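Local coordinates for protein putative methyltransferase (PDB 3LL7) that is a putative methyltransferase of unknown substrate that probably transfers methyl groups from S-adenosylmethionine, at residues A[61-70]-A[127-138]; A[253-261]-A[270-278]. All coordinates share one frame; numbering follows the deposited sequence.

Contact 1. Residues A[61-70]-A[127-138]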
ATOM      1  N   TRP A  61      14.569  -3.705  10.566  1.00 23.89           N
ATOM      2  CA  TRP A  61      15.862  -3.204  10.061  1.00 24.34           C
ATOM      3  C   TRP A  61      16.640  -2.401  11.118  1.00 24.37           C
ATOM      4  O   TRP A  61      17.859  -2.577  11.279  1.00 24.22           O
ATOM      5  CB  TRP A  61      15.674  -2.372   8.782  1.00 24.57           C
ATOM      6  CG  TRP A  61      15.334  -3.195   7.561  1.00 25.52           C
ATOM      7  CD1 TRP A  61      14.479  -4.261   7.499  1.00 27.42           C
ATOM      8  CD2 TRP A  61      15.815  -2.992   6.225  1.00 26.69           C
ATOM      9  NE1 TRP A  61      14.416  -4.747   6.210  1.00 28.69           N
ATOM     10  CE2 TRP A  61      15.220  -3.983   5.410  1.00 27.00           C
ATOM     11  CE3 TRP A  61      16.694  -2.070   5.638  1.00 27.22           C
ATOM     12  CZ2 TRP A  61      15.477  -4.083   4.036  1.00 28.07           C
ATOM     13  CZ3 TRP A  61      16.960  -2.179   4.263  1.00 26.86           C
ATOM     14  CH2 TRP A  61      16.347  -3.173   3.487  1.00 27.06           C
ATOM     15  N   ALA A  62      15.935  -1.523  11.833  1.00 23.95           N
ATOM     16  CA  ALA A  62      16.565  -0.658  12.830  1.00 24.06           C
ATOM     17  C   ALA A  62      17.250  -1.461  13.936  1.00 24.15           C
ATOM     18  O   ALA A  62      18.120  -0.936  14.640  1.00 24.33           O
ATOM     19  CB  ALA A  62      15.557   0.328  13.419  1.00 24.07           C
ATOM     20  N   GLY A  63      16.861  -2.727  14.077  1.00 24.01           N
ATOM     21  CA  GLY A  63      17.470  -3.617  15.068  1.00 23.81           C
ATOM     22  C   GLY A  63      18.638  -4.450  14.556  1.00 23.68           C
ATOM     23  O   GLY A  63      19.199  -5.248  15.307  1.00 23.92           O
ATOM     24  N   ILE A  64      19.005  -4.272  13.287  1.00 23.19           N
ATOM     25  CA  ILE A  64      20.081  -5.066  12.670  1.00 22.41           C
ATOM     26  C   ILE A  64      21.381  -4.281  12.540  1.00 22.08           C
ATOM     27  O   ILE A  64      21.413  -3.161  11.969  1.00 22.64           O
ATOM     28  CB  ILE A  64      19.680  -5.681  11.306  1.00 22.60           C
ATOM     29  CG1 ILE A  64      18.560  -6.708  11.509  1.00 23.75           C
ATOM     30  CG2 ILE A  64      20.884  -6.342  10.616  1.00 21.27           C
ATOM     31  CD1 ILE A  64      18.218  -7.497  10.271  1.00 23.90           C
ATOM     32  N   SER A  65      22.448  -4.905  13.049  0.50 21.49           N
ATOM     33  CA  SER A  65      23.781  -4.325  13.096  0.50 20.26           C
ATOM     34  C   SER A  65      24.432  -4.306  11.719  0.50 19.42           C
ATOM     35  O   SER A  65      24.409  -5.294  10.970  0.50 19.02           O
ATOM     36  CB  SER A  65      24.681  -5.080  14.091  0.50 20.79           C
ATOM     37  OG  SER A  65      25.417  -6.111  13.447  0.50 21.02           O
ATOM     38  N   SER A  66      25.015  -3.167  11.388  0.50 17.80           N
ATOM     39  CA  SER A  66      25.768  -3.077  10.166  0.50 16.57           C
ATOM     40  C   SER A  66      24.925  -2.650   8.979  0.50 15.33           C
ATOM     41  O   SER A  66      25.477  -2.472   7.897  0.50 15.03           O
ATOM     42  CB  SER A  66      26.447  -4.415   9.849  0.50 16.50           C
ATOM     43  OG  SER A  66      27.857  -4.272   9.815  0.50 17.17           O
ATOM     44  N   LEU A  67      23.611  -2.508   9.159  1.00 14.49           N
ATOM     45  CA  LEU A  67      22.765  -2.006   8.054  1.00 13.25           C
ATOM     46  C   LEU A  67      23.112  -0.562   7.814  1.00 12.19           C
ATOM     47  O   LEU A  67      23.296   0.209   8.776  1.00 11.46           O
ATOM     48  CB  LEU A  67      21.245  -2.126   8.306  1.00 13.39           C
ATOM     49  CG  LEU A  67      20.575  -3.495   8.188  1.00 15.17           C
ATOM     50  CD1 LEU A  67      19.088  -3.310   8.269  1.00 16.20           C
ATOM     51  CD2 LEU A  67      20.944  -4.272   6.909  1.00 15.49           C
ATOM     52  N   TYR A  68      23.236  -0.214   6.532  1.00 10.49           N
ATOM     53  CA  TYR A  68      23.595   1.119   6.122  1.00 10.35           C
ATOM     54  C   TYR A  68      22.498   1.668   5.202  1.00 10.97           C
ATOM     55  O   TYR A  68      22.202   1.063   4.174  1.00 11.02           O
ATOM     56  CB  TYR A  68      24.926   1.100   5.376  1.00 10.14           C
ATOM     57  CG  TYR A  68      25.385   2.470   4.971  1.00  9.80           C
ATOM     58  CD1 TYR A  68      25.916   3.354   5.911  1.00  7.24           C
ATOM     59  CD2 TYR A  68      25.279   2.895   3.654  1.00  9.04           C
ATOM     60  CE1 TYR A  68      26.332   4.630   5.547  1.00  7.34           C
ATOM     61  CE2 TYR A  68      25.706   4.186   3.269  1.00 11.42           C
ATOM     62  CZ  TYR A  68      26.212   5.052   4.230  1.00  9.33           C
ATOM     63  OH  TYR A  68      26.636   6.321   3.900  1.00 10.17           O
ATOM     64  N   ILE A  69      21.930   2.816   5.570  1.00 11.63           N
ATOM     65  CA  ILE A  69      20.869   3.463   4.765  1.00 12.42           C
ATOM     66  C   ILE A  69      21.451   4.441   3.756  1.00 14.03           C
ATOM     67  O   ILE A  69      22.071   5.422   4.149  1.00 13.93           O
ATOM     68  CB  ILE A  69      19.846   4.172   5.668  1.00 12.19           C
ATOM     69  CG1 ILE A  69      19.311   3.182   6.702  1.00 11.75           C
ATOM     70  CG2 ILE A  69      18.704   4.806   4.841  1.00 11.08           C
ATOM     71  CD1 ILE A  69      18.679   1.914   6.103  1.00 15.36           C
ATOM     72  N   PRO A  70      21.242   4.181   2.441  1.00 15.28           N
ATOM     73  CA  PRO A  70      22.010   4.956   1.464  1.00 16.71           C
ATOM     74  C   PRO A  70      21.644   6.433   1.494  1.00 18.03           C
ATOM     75  O   PRO A  70      22.522   7.271   1.327  1.00 18.96           O
ATOM     76  CB  PRO A  70      21.658   4.313   0.117  1.00 16.17           C
ATOM     77  CG  PRO A  70      20.366   3.587   0.336  1.00 16.24           C
ATOM     78  CD  PRO A  70      20.342   3.200   1.810  1.00 14.77           C
ATOM     79  N   THR A 127      22.667   3.889  -4.207  1.00  7.61           N
ATOM     80  CA  THR A 127      21.630   2.985  -3.695  1.00  7.59           C
ATOM     81  C   THR A 127      22.063   1.535  -3.836  1.00  6.95           C
ATOM     82  O   THR A 127      21.925   0.763  -2.902  1.00  6.53           O
ATOM     83  CB  THR A 127      20.322   3.207  -4.448  1.00  7.28           C
ATOM     84  OG1 THR A 127      19.980   4.596  -4.357  1.00 10.00           O
ATOM     85  CG2 THR A 127      19.192   2.339  -3.863  1.00  9.28           C
ATOM     86  N   ALA A 128      22.622   1.183  -5.001  1.00  6.37           N
ATOM     87  CA  ALA A 128      23.081  -0.179  -5.249  1.00  5.33           C
ATOM     88  C   ALA A 128      24.211  -0.608  -4.291  1.00  5.44           C
ATOM     89  O   ALA A 128      24.245  -1.751  -3.832  1.00  4.62           O
ATOM     90  CB  ALA A 128      23.541  -0.315  -6.734  1.00  5.21           C
ATOM     91  N   VAL A 129      25.146   0.303  -4.007  1.00  5.32           N
ATOM     92  CA  VAL A 129      26.258   0.024  -3.098  1.00  6.16           C
ATOM     93  C   VAL A 129      25.693  -0.380  -1.723  1.00  5.72           C
ATOM     94  O   VAL A 129      26.166  -1.352  -1.121  1.00  6.24           O
ATOM     95  CB  VAL A 129      27.240   1.228  -2.952  1.00  7.25           C
ATOM     96  CG1 VAL A 129      28.267   0.949  -1.840  1.00  9.30           C
ATOM     97  CG2 VAL A 129      28.033   1.430  -4.301  1.00  6.49           C
ATOM     98  N   ALA A 130      24.677   0.344  -1.269  1.00  5.34           N
ATOM     99  CA  ALA A 130      24.109   0.054   0.055  1.00  5.87           C
ATOM    100  C   ALA A 130      23.421  -1.332   0.049  1.00  5.86           C
ATOM    101  O   ALA A 130      23.538  -2.118   1.011  1.00  6.84           O
ATOM    102  CB  ALA A 130      23.133   1.146   0.460  1.00  4.92           C
ATOM    103  N   ALA A 131      22.704  -1.617  -1.036  1.00  6.73           N
ATOM    104  CA  ALA A 131      21.986  -2.877  -1.183  1.00  7.67           C
ATOM    105  C   ALA A 131      22.936  -4.042  -1.256  1.00  8.78           C
ATOM    106  O   ALA A 131      22.687  -5.111  -0.705  1.00  8.47           O
ATOM    107  CB  ALA A 131      21.066  -2.838  -2.408  1.00  6.93           C
ATOM    108  N   ARG A 132      24.059  -3.823  -1.932  1.00  9.22           N
ATOM    109  CA  ARG A 132      25.092  -4.812  -2.038  1.00  9.93           C
ATOM    110  C   ARG A 132      25.615  -5.169  -0.630  1.00 10.57           C
ATOM    111  O   ARG A 132      25.957  -6.318  -0.367  1.00 11.33           O
ATOM    112  CB  ARG A 132      26.202  -4.288  -2.989  1.00  9.74           C
ATOM    113  CG  ARG A 132      27.100  -5.335  -3.577  1.00 10.78           C
ATOM    114  CD  ARG A 132      27.974  -4.782  -4.706  1.00  6.85           C
ATOM    115  NE  ARG A 132      27.211  -4.677  -5.946  1.00  6.67           N
ATOM    116  CZ  ARG A 132      26.924  -3.516  -6.531  1.00  5.31           C
ATOM    117  NH1 ARG A 132      27.385  -2.366  -6.020  1.00  3.27           N
ATOM    118  NH2 ARG A 132      26.199  -3.504  -7.634  1.00  5.65           N
ATOM    119  N   HIS A 133      25.651  -4.192   0.276  1.00 10.46           N
ATOM    120  CA  HIS A 133      26.016  -4.426   1.686  1.00  9.70           C
ATOM    121  C   HIS A 133      24.865  -5.025   2.539  1.00  9.65           C
ATOM    122  O   HIS A 133      25.071  -5.984   3.299  1.00  9.86           O
ATOM    123  CB  HIS A 133      26.486  -3.100   2.306  1.00 10.74           C
ATOM    124  CG  HIS A 133      26.771  -3.179   3.775  1.00  9.22           C
ATOM    125  ND1 HIS A 133      28.000  -3.554   4.279  1.00 11.03           N
ATOM    126  CD2 HIS A 133      25.991  -2.911   4.847  1.00  9.29           C
ATOM    127  CE1 HIS A 133      27.959  -3.521   5.603  1.00  7.43           C
ATOM    128  NE2 HIS A 133      26.750  -3.139   5.968  1.00  6.62           N
ATOM    129  N   ASN A 134      23.682  -4.431   2.426  1.00  8.58           N
ATOM    130  CA  ASN A 134      22.534  -4.750   3.282  1.00  9.71           C
ATOM    131  C   ASN A 134      21.899  -6.085   2.956  1.00 10.31           C
ATOM    132  O   ASN A 134      21.547  -6.862   3.871  1.00 10.52           O
ATOM    133  CB  ASN A 134      21.455  -3.670   3.192  1.00  9.04           C
ATOM    134  CG  ASN A 134      21.891  -2.352   3.817  1.00  9.74           C
ATOM    135  OD1 ASN A 134      22.731  -2.322   4.721  1.00  8.88           O
ATOM    136  ND2 ASN A 134      21.299  -1.274   3.364  1.00  8.44           N
ATOM    137  N   ILE A 135      21.719  -6.349   1.658  1.00 11.50           N
ATOM    138  CA  ILE A 135      20.966  -7.548   1.237  1.00 12.61           C
ATOM    139  C   ILE A 135      21.503  -8.850   1.879  1.00 13.92           C
ATOM    140  O   ILE A 135      20.713  -9.601   2.477  1.00 15.18           O
ATOM    141  CB  ILE A 135      20.750  -7.615  -0.321  1.00 12.25           C
ATOM    142  CG1 ILE A 135      19.665  -6.623  -0.748  1.00 12.66           C
ATOM    143  CG2 ILE A 135      20.413  -9.046  -0.778  1.00 14.35           C
ATOM    144  CD1 ILE A 135      19.592  -6.363  -2.303  1.00 10.43           C
ATOM    145  N   PRO A 136      22.831  -9.106   1.818  1.00 14.67           N
ATOM    146  CA  PRO A 136      23.334 -10.330   2.468  1.00 15.52           C
ATOM    147  C   PRO A 136      23.141 -10.393   3.993  1.00 15.72           C
ATOM    148  O   PRO A 136      23.131 -11.487   4.551  1.00 16.25           O
ATOM    149  CB  PRO A 136      24.830 -10.337   2.120  1.00 15.71           C
ATOM    150  CG  PRO A 136      24.946  -9.500   0.920  1.00 15.11           C
ATOM    151  CD  PRO A 136      23.905  -8.420   1.079  1.00 14.73           C
ATOM    152  N   LEU A 137      22.989  -9.251   4.660  1.00 15.21           N
ATOM    153  CA  LEU A 137      22.719  -9.245   6.104  1.00 15.10           C
ATOM    154  C   LEU A 137      21.249  -9.543   6.429  1.00 15.80           C
ATOM    155  O   LEU A 137      20.880  -9.788   7.590  1.00 14.70           O
ATOM    156  CB  LEU A 137      23.130  -7.903   6.706  1.00 15.41           C
ATOM    157  CG  LEU A 137      24.581  -7.513   6.397  1.00 15.23           C
ATOM    158  CD1 LEU A 137      24.838  -6.087   6.772  1.00 15.95           C
ATOM    159  CD2 LEU A 137      25.548  -8.458   7.114  1.00 15.55           C
ATOM    160  N   LEU A 138      20.400  -9.488   5.404  1.00 15.78           N
ATOM    161  CA  LEU A 138      18.966  -9.640   5.605  1.00 16.98           C
ATOM    162  C   LEU A 138      18.398 -10.959   5.093  1.00 17.55           C
ATOM    163  O   LEU A 138      17.267 -11.304   5.420  1.00 16.14           O
ATOM    164  CB  LEU A 138      18.212  -8.473   4.961  1.00 16.82           C
ATOM    165  CG  LEU A 138      18.412  -7.100   5.617  1.00 18.09           C
ATOM    166  CD1 LEU A 138      18.304  -5.969   4.585  1.00 17.31           C
ATOM    167  CD2 LEU A 138      17.454  -6.897   6.801  1.00 20.37           C
TER
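The carboxamide of N134 reads both polar atoms of Y68's backbone. Its OD1 takes the N-H of Y68 on a lone pair, in the carbonyl plane, at 2.8 Å and nearly straight (173°), while ND2 returns a bond to Y68 O at 2.6 Å that lies close to the amide's own plane. Two bonds to one residue fix the flip of the amide. One helical residue earlier, H133 NE2 points as a donor at S66 O, in the type II turn I64-L67, but the modelled 2.4 Å is too short to trust. H133 ND1 is hydrogen-bonded to E8. L138 lays CD1 over the six-membered ring of W61, 3.6 Å from its centroid, a CH-pi contact, and turns CD2 to I64 CD1. With CG beside its backbone N (chi1 -76°), L67 packs CD2 against both the amide oxygen of N134 and L138 CD1. Toward the start of 127-138, P70 CB rests on A130 CB at 3.5 Å. Helix 125-138 is the crossover of a beta-alpha-beta unit between parallel strands 117-122 and 144-149, its A131 and I135 against Y120; helix 8-20 packs on S66 and Y68, and helix 38-57 on Y68 and I69.

Contact 2. Residues A[253-261]-A[270-278]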
ATOM      1  N   PRO A 253     -10.526  -7.487 -20.112  1.00 15.50           N
ATOM      2  CA  PRO A 253     -10.326  -6.605 -18.972  1.00 14.38           C
ATOM      3  C   PRO A 253     -11.472  -6.662 -17.951  1.00 13.30           C
ATOM      4  O   PRO A 253     -11.232  -6.676 -16.738  1.00 12.37           O
ATOM      5  CB  PRO A 253     -10.217  -5.235 -19.633  1.00 14.56           C
ATOM      6  CG  PRO A 253      -9.534  -5.556 -20.962  1.00 15.55           C
ATOM      7  CD  PRO A 253     -10.327  -6.769 -21.390  1.00 15.89           C
ATOM      8  N   GLU A 254     -12.702  -6.761 -18.445  1.00 11.32           N
ATOM      9  CA  GLU A 254     -13.870  -6.781 -17.565  1.00 10.05           C
ATOM     10  C   GLU A 254     -13.968  -8.068 -16.755  1.00  8.90           C
ATOM     11  O   GLU A 254     -14.699  -8.120 -15.783  1.00  8.45           O
ATOM     12  CB  GLU A 254     -15.159  -6.578 -18.369  1.00 10.56           C
ATOM     13  CG  GLU A 254     -15.565  -7.783 -19.216  1.00 12.69           C
ATOM     14  CD  GLU A 254     -15.005  -7.804 -20.660  1.00 17.09           C
ATOM     15  OE1 GLU A 254     -14.049  -7.050 -20.996  1.00 17.90           O
ATOM     16  OE2 GLU A 254     -15.543  -8.603 -21.467  1.00 15.82           O
ATOM     17  N   LYS A 255     -13.227  -9.092 -17.167  1.00  8.31           N
ATOM     18  CA  LYS A 255     -13.199 -10.384 -16.483  1.00  8.61           C
ATOM     19  C   LYS A 255     -11.954 -10.612 -15.629  1.00  8.35           C
ATOM     20  O   LYS A 255     -11.848 -11.639 -14.959  1.00  8.40           O
ATOM     21  CB  LYS A 255     -13.307 -11.522 -17.496  1.00  8.66           C
ATOM     22  CG  LYS A 255     -14.670 -11.624 -18.122  1.00 11.27           C
ATOM     23  CD  LYS A 255     -14.728 -12.833 -19.045  1.00 13.87           C
ATOM     24  CE  LYS A 255     -16.002 -12.849 -19.858  1.00 18.72           C
ATOM     25  NZ  LYS A 255     -17.164 -13.264 -19.034  1.00 20.24           N
ATOM     26  N   VAL A 256     -11.016  -9.673 -15.641  1.00  7.87           N
ATOM     27  CA  VAL A 256      -9.844  -9.820 -14.767  1.00  8.48           C
ATOM     28  C   VAL A 256     -10.255  -9.807 -13.286  1.00  9.76           C
ATOM     29  O   VAL A 256     -10.929  -8.870 -12.846  1.00  8.86           O
ATOM     30  CB  VAL A 256      -8.790  -8.743 -15.044  1.00  8.76           C
ATOM     31  CG1 VAL A 256      -7.672  -8.769 -13.969  1.00  8.91           C
ATOM     32  CG2 VAL A 256      -8.176  -8.983 -16.459  1.00  8.26           C
ATOM     33  N   PRO A 257      -9.846 -10.841 -12.510  1.00 10.39           N
ATOM     34  CA  PRO A 257     -10.123 -10.854 -11.070  1.00 10.51           C
ATOM     35  C   PRO A 257      -9.426  -9.705 -10.326  1.00 10.21           C
ATOM     36  O   PRO A 257      -8.203  -9.566 -10.401  1.00 11.45           O
ATOM     37  CB  PRO A 257      -9.516 -12.187 -10.599  1.00 11.36           C
ATOM     38  CG  PRO A 257      -9.468 -13.048 -11.832  1.00 11.31           C
ATOM     39  CD  PRO A 257      -9.215 -12.096 -12.958  1.00 11.34           C
ATOM     40  N   ILE A 258     -10.218  -8.907  -9.618  1.00  9.14           N
ATOM     41  CA  ILE A 258      -9.732  -7.825  -8.770  1.00  7.85           C
ATOM     42  C   ILE A 258      -9.838  -8.276  -7.326  1.00  7.60           C
ATOM     43  O   ILE A 258     -10.935  -8.653  -6.862  1.00  7.58           O
ATOM     44  CB  ILE A 258     -10.548  -6.539  -8.992  1.00  6.80           C
ATOM     45  CG1 ILE A 258     -10.487  -6.132 -10.488  1.00  8.58           C
ATOM     46  CG2 ILE A 258     -10.040  -5.398  -8.126  1.00  5.73           C
ATOM     47  CD1 ILE A 258     -11.565  -5.128 -10.875  1.00 14.06           C
ATOM     48  N   HIS A 259      -8.713  -8.208  -6.609  1.00  7.36           N
ATOM     49  CA  HIS A 259      -8.679  -8.548  -5.191  1.00  8.33           C
ATOM     50  C   HIS A 259      -8.577  -7.282  -4.352  1.00  9.72           C
ATOM     51  O   HIS A 259      -7.600  -6.515  -4.498  1.00 10.87           O
ATOM     52  CB  HIS A 259      -7.429  -9.377  -4.872  1.00  8.16           C
ATOM     53  CG  HIS A 259      -7.406 -10.730  -5.502  1.00  9.47           C
ATOM     54  ND1 HIS A 259      -7.640 -10.947  -6.844  1.00 12.49           N
ATOM     55  CD2 HIS A 259      -7.161 -11.944  -4.958  1.00  8.01           C
ATOM     56  CE1 HIS A 259      -7.534 -12.242  -7.100  1.00 10.65           C
ATOM     57  NE2 HIS A 259      -7.241 -12.863  -5.972  1.00 11.43           N
ATOM     58  N   ALA A 260      -9.536  -7.081  -3.446  1.00  8.68           N
ATOM     59  CA  ALA A 260      -9.488  -5.916  -2.567  1.00  8.79           C
ATOM     60  C   ALA A 260      -9.154  -6.428  -1.204  1.00  9.51           C
ATOM     61  O   ALA A 260      -9.875  -7.281  -0.657  1.00  9.16           O
ATOM     62  CB  ALA A 260     -10.851  -5.158  -2.576  1.00  9.68           C
ATOM     63  N   ILE A 261      -8.041  -5.954  -0.648  1.00  9.09           N
ATOM     64  CA  ILE A 261      -7.644  -6.505   0.638  1.00 10.12           C
ATOM     65  C   ILE A 261      -7.180  -5.435   1.597  1.00  9.72           C
ATOM     66  O   ILE A 261      -6.498  -4.499   1.201  1.00  8.59           O
ATOM     67  CB  ILE A 261      -6.632  -7.630   0.501  1.00 12.06           C
ATOM     68  CG1 ILE A 261      -6.573  -8.456   1.832  1.00 14.93           C
ATOM     69  CG2 ILE A 261      -5.302  -7.091   0.036  1.00 12.30           C
ATOM     70  CD1 ILE A 261      -6.108  -9.911   1.650  1.00 17.02           C
ATOM     71  N   ILE A 270      -8.823 -12.446   4.409  1.00 16.10           N
ATOM     72  CA  ILE A 270      -9.424 -13.015   3.207  1.00 14.04           C
ATOM     73  C   ILE A 270      -9.734 -11.882   2.198  1.00 13.05           C
ATOM     74  O   ILE A 270     -10.325 -10.891   2.590  1.00 14.13           O
ATOM     75  CB  ILE A 270     -10.738 -13.747   3.680  1.00 14.10           C
ATOM     76  CG1 ILE A 270     -10.414 -14.832   4.720  1.00 14.69           C
ATOM     77  CG2 ILE A 270     -11.565 -14.266   2.547  1.00 11.82           C
ATOM     78  CD1 ILE A 270      -9.267 -15.743   4.369  1.00 17.57           C
ATOM     79  N   PRO A 271      -9.318 -12.010   0.911  1.00 10.85           N
ATOM     80  CA  PRO A 271      -9.590 -10.910  -0.037  1.00 10.39           C
ATOM     81  C   PRO A 271     -11.056 -10.878  -0.457  1.00  8.99           C
ATOM     82  O   PRO A 271     -11.721 -11.920  -0.438  1.00  8.34           O
ATOM     83  CB  PRO A 271      -8.752 -11.289  -1.249  1.00 10.64           C
ATOM     84  CG  PRO A 271      -8.691 -12.810  -1.221  1.00 10.76           C
ATOM     85  CD  PRO A 271      -8.618 -13.143   0.271  1.00 11.81           C
ATOM     86  N   PHE A 272     -11.546  -9.704  -0.838  1.00  7.50           N
ATOM     87  CA  PHE A 272     -12.808  -9.617  -1.578  1.00  7.80           C
ATOM     88  C   PHE A 272     -12.449  -9.696  -3.059  1.00  8.51           C
ATOM     89  O   PHE A 272     -11.750  -8.819  -3.581  1.00 10.08           O
ATOM     90  CB  PHE A 272     -13.485  -8.283  -1.261  1.00  7.29           C
ATOM     91  CG  PHE A 272     -14.887  -8.190  -1.761  1.00  6.84           C
ATOM     92  CD1 PHE A 272     -15.951  -8.483  -0.908  1.00  7.48           C
ATOM     93  CD2 PHE A 272     -15.140  -7.861  -3.087  1.00  9.35           C
ATOM     94  CE1 PHE A 272     -17.259  -8.440  -1.351  1.00  9.80           C
ATOM     95  CE2 PHE A 272     -16.475  -7.805  -3.557  1.00  9.39           C
ATOM     96  CZ  PHE A 272     -17.532  -8.102  -2.678  1.00  8.46           C
ATOM     97  N   ILE A 273     -12.870 -10.753  -3.738  1.00  7.50           N
ATOM     98  CA  ILE A 273     -12.501 -10.909  -5.145  1.00  7.76           C
ATOM     99  C   ILE A 273     -13.740 -10.731  -6.022  1.00  7.48           C
ATOM    100  O   ILE A 273     -14.793 -11.323  -5.748  1.00  8.09           O
ATOM    101  CB  ILE A 273     -11.910 -12.296  -5.398  1.00  7.02           C
ATOM    102  CG1 ILE A 273     -10.758 -12.601  -4.407  1.00  6.39           C
ATOM    103  CG2 ILE A 273     -11.462 -12.470  -6.869  1.00  8.64           C
ATOM    104  CD1 ILE A 273     -10.220 -14.043  -4.576  1.00  7.06           C
ATOM    105  N   PHE A 274     -13.613  -9.912  -7.063  1.00  6.76           N
ATOM    106  CA  PHE A 274     -14.730  -9.681  -7.982  1.00  7.85           C
ATOM    107  C   PHE A 274     -14.178  -9.287  -9.363  1.00  8.25           C
ATOM    108  O   PHE A 274     -12.958  -9.262  -9.563  1.00  8.45           O
ATOM    109  CB  PHE A 274     -15.685  -8.579  -7.422  1.00  6.89           C
ATOM    110  CG  PHE A 274     -15.129  -7.178  -7.523  1.00  8.32           C
ATOM    111  CD1 PHE A 274     -15.738  -6.243  -8.372  1.00  8.04           C
ATOM    112  CD2 PHE A 274     -13.988  -6.781  -6.774  1.00  6.91           C
ATOM    113  CE1 PHE A 274     -15.215  -4.943  -8.485  1.00  9.99           C
ATOM    114  CE2 PHE A 274     -13.467  -5.493  -6.909  1.00  8.38           C
ATOM    115  CZ  PHE A 274     -14.092  -4.575  -7.783  1.00  9.80           C
ATOM    116  N   THR A 275     -15.073  -8.982 -10.303  1.00  7.69           N
ATOM    117  CA  THR A 275     -14.680  -8.502 -11.630  1.00  7.62           C
ATOM    118  C   THR A 275     -15.528  -7.305 -11.998  1.00  7.40           C
ATOM    119  O   THR A 275     -16.634  -7.127 -11.472  1.00  7.74           O
ATOM    120  CB  THR A 275     -14.909  -9.569 -12.722  1.00  7.96           C
ATOM    121  OG1 THR A 275     -16.307  -9.884 -12.802  1.00  6.75           O
ATOM    122  CG2 THR A 275     -14.111 -10.823 -12.425  1.00  8.88           C
HETATM  123  N   MSE A 276     -15.023  -6.475 -12.900  1.00  8.29           N
HETATM  124  CA  MSE A 276     -15.756  -5.305 -13.323  1.00 10.37           C
HETATM  125  C   MSE A 276     -17.059  -5.724 -14.007  1.00 10.05           C
HETATM  126  O   MSE A 276     -18.077  -5.023 -13.878  1.00  9.86           O
HETATM  127  CB  MSE A 276     -14.924  -4.435 -14.266  1.00 11.16           C
HETATM  128  CG  MSE A 276     -13.860  -3.613 -13.536  1.00 17.02           C
HETATM  129 SE   MSE A 276     -14.539  -2.718 -11.919  0.75 30.22          SE
HETATM  130  CE  MSE A 276     -15.953  -1.583 -12.591  1.00 25.79           C
ATOM    131  N   GLU A 277     -17.020  -6.856 -14.721  1.00  9.14           N
ATOM    132  CA  GLU A 277     -18.208  -7.389 -15.390  1.00  9.89           C
ATOM    133  C   GLU A 277     -19.308  -7.643 -14.363  1.00  9.74           C
ATOM    134  O   GLU A 277     -20.479  -7.321 -14.605  1.00  8.05           O
ATOM    135  CB  GLU A 277     -17.911  -8.690 -16.136  1.00 10.28           C
ATOM    136  CG  GLU A 277     -19.137  -9.278 -16.802  1.00 12.62           C
ATOM    137  CD  GLU A 277     -18.865 -10.579 -17.505  1.00 16.60           C
ATOM    138  OE1 GLU A 277     -17.972 -11.331 -17.082  1.00 18.96           O
ATOM    139  OE2 GLU A 277     -19.559 -10.854 -18.501  1.00 20.99           O
ATOM    140  N   GLU A 278     -18.928  -8.267 -13.244  1.00  9.27           N
ATOM    141  CA  GLU A 278     -19.881  -8.544 -12.167  1.00  9.35           C
ATOM    142  C   GLU A 278     -20.418  -7.244 -11.619  1.00  8.88           C
ATOM    143  O   GLU A 278     -21.639  -7.059 -11.536  1.00  9.88           O
ATOM    144  CB  GLU A 278     -19.228  -9.386 -11.053  1.00  9.20           C
ATOM    145  CG  GLU A 278     -20.131  -9.606  -9.833  1.00 10.46           C
ATOM    146  CD  GLU A 278     -19.412 -10.393  -8.761  1.00 12.75           C
ATOM    147  OE1 GLU A 278     -18.149 -10.443  -8.808  1.00 12.40           O
ATOM    148  OE2 GLU A 278     -20.094 -10.967  -7.891  1.00 11.50           O
TER
HETATM  149  O   HOH W   1     -12.270  -6.946 -13.951  1.00  9.22           O
HETATM  150  O   HOH W   2     -19.843 -12.757 -20.389  1.00 37.15           O
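H259 and I273 run alongside each other out of the same face of the hairpin, the isoleucine spread over one face of the imidazole. I273 CG1 stands 3.9 Å from the ring centroid, 17° off the normal, as a CH-pi contact, and I273 CD1 lies 3.5 Å from H259 NE2. P271 CB approaches the same ring obliquely, and H229 of strand 225-233 stacks with it. The opposite side of the sheet carries I258, A260, F272 and F274. I258 sets CG2 against F274 CE2 at 3.6 Å, the two side chains crossing at a slant; F274 keeps CG between its backbone N and carbonyl carbon (chi1 74°), which folds the ring back toward I258. At its far end I258 CD1 meets CG of the selenomethionine M276. F272 instead has CG anti to its N (chi1 -170°) and sends its ring away from A260 to helices 299-304 and 307-314.

Strands 258-263 and 272-274 form a beta hairpin at the end of the mixed sheet. I258-F274 and A260-F272 are hydrogen-bonded pairs with two bonds each, and H259-I273 is the non-hydrogen-bonded pair between them. Strand 225-233 bonds the other edge of 258-263, in parallel.

Beyond the strands, T275 is the N-cap of helix 276-281: its OG1 accepts from E278 N. E254 O takes E277 N on a lone pair at 2.8 Å, and water 1 joins P253 O, V256 O and M276 N, tying the 3-10 turn 253-255 to the first helical turn. K255 and E277 extend together to a salt bridge, K255 NZ meeting E277 OE1 at 2.9 Å on the syn side of the carboxylate. Water 2 spans NZ and E277 OE2.

How the contacts relate
Contacts 1 and 2 follow one another along the chain and lie on opposite sides of its centre, with their centres 37 Å apart and nearest atoms about 21 Å apart. They are joined through one mixed sheet: helix 125-138 of contact 1 packs on strand 117-122, among its parallel strands, whereas the hairpin of contact 2 forms an end of it beyond strand 225-233. Contact 1 binds that sheet's helical layer to the N-terminal helices; contact 2 faces helices 299-304 and 307-314 of the C-terminal part. In contact 2 the side chain of I261 is about 4 Å from a bound formic acid (FMT), probably from the crystallisation liquor.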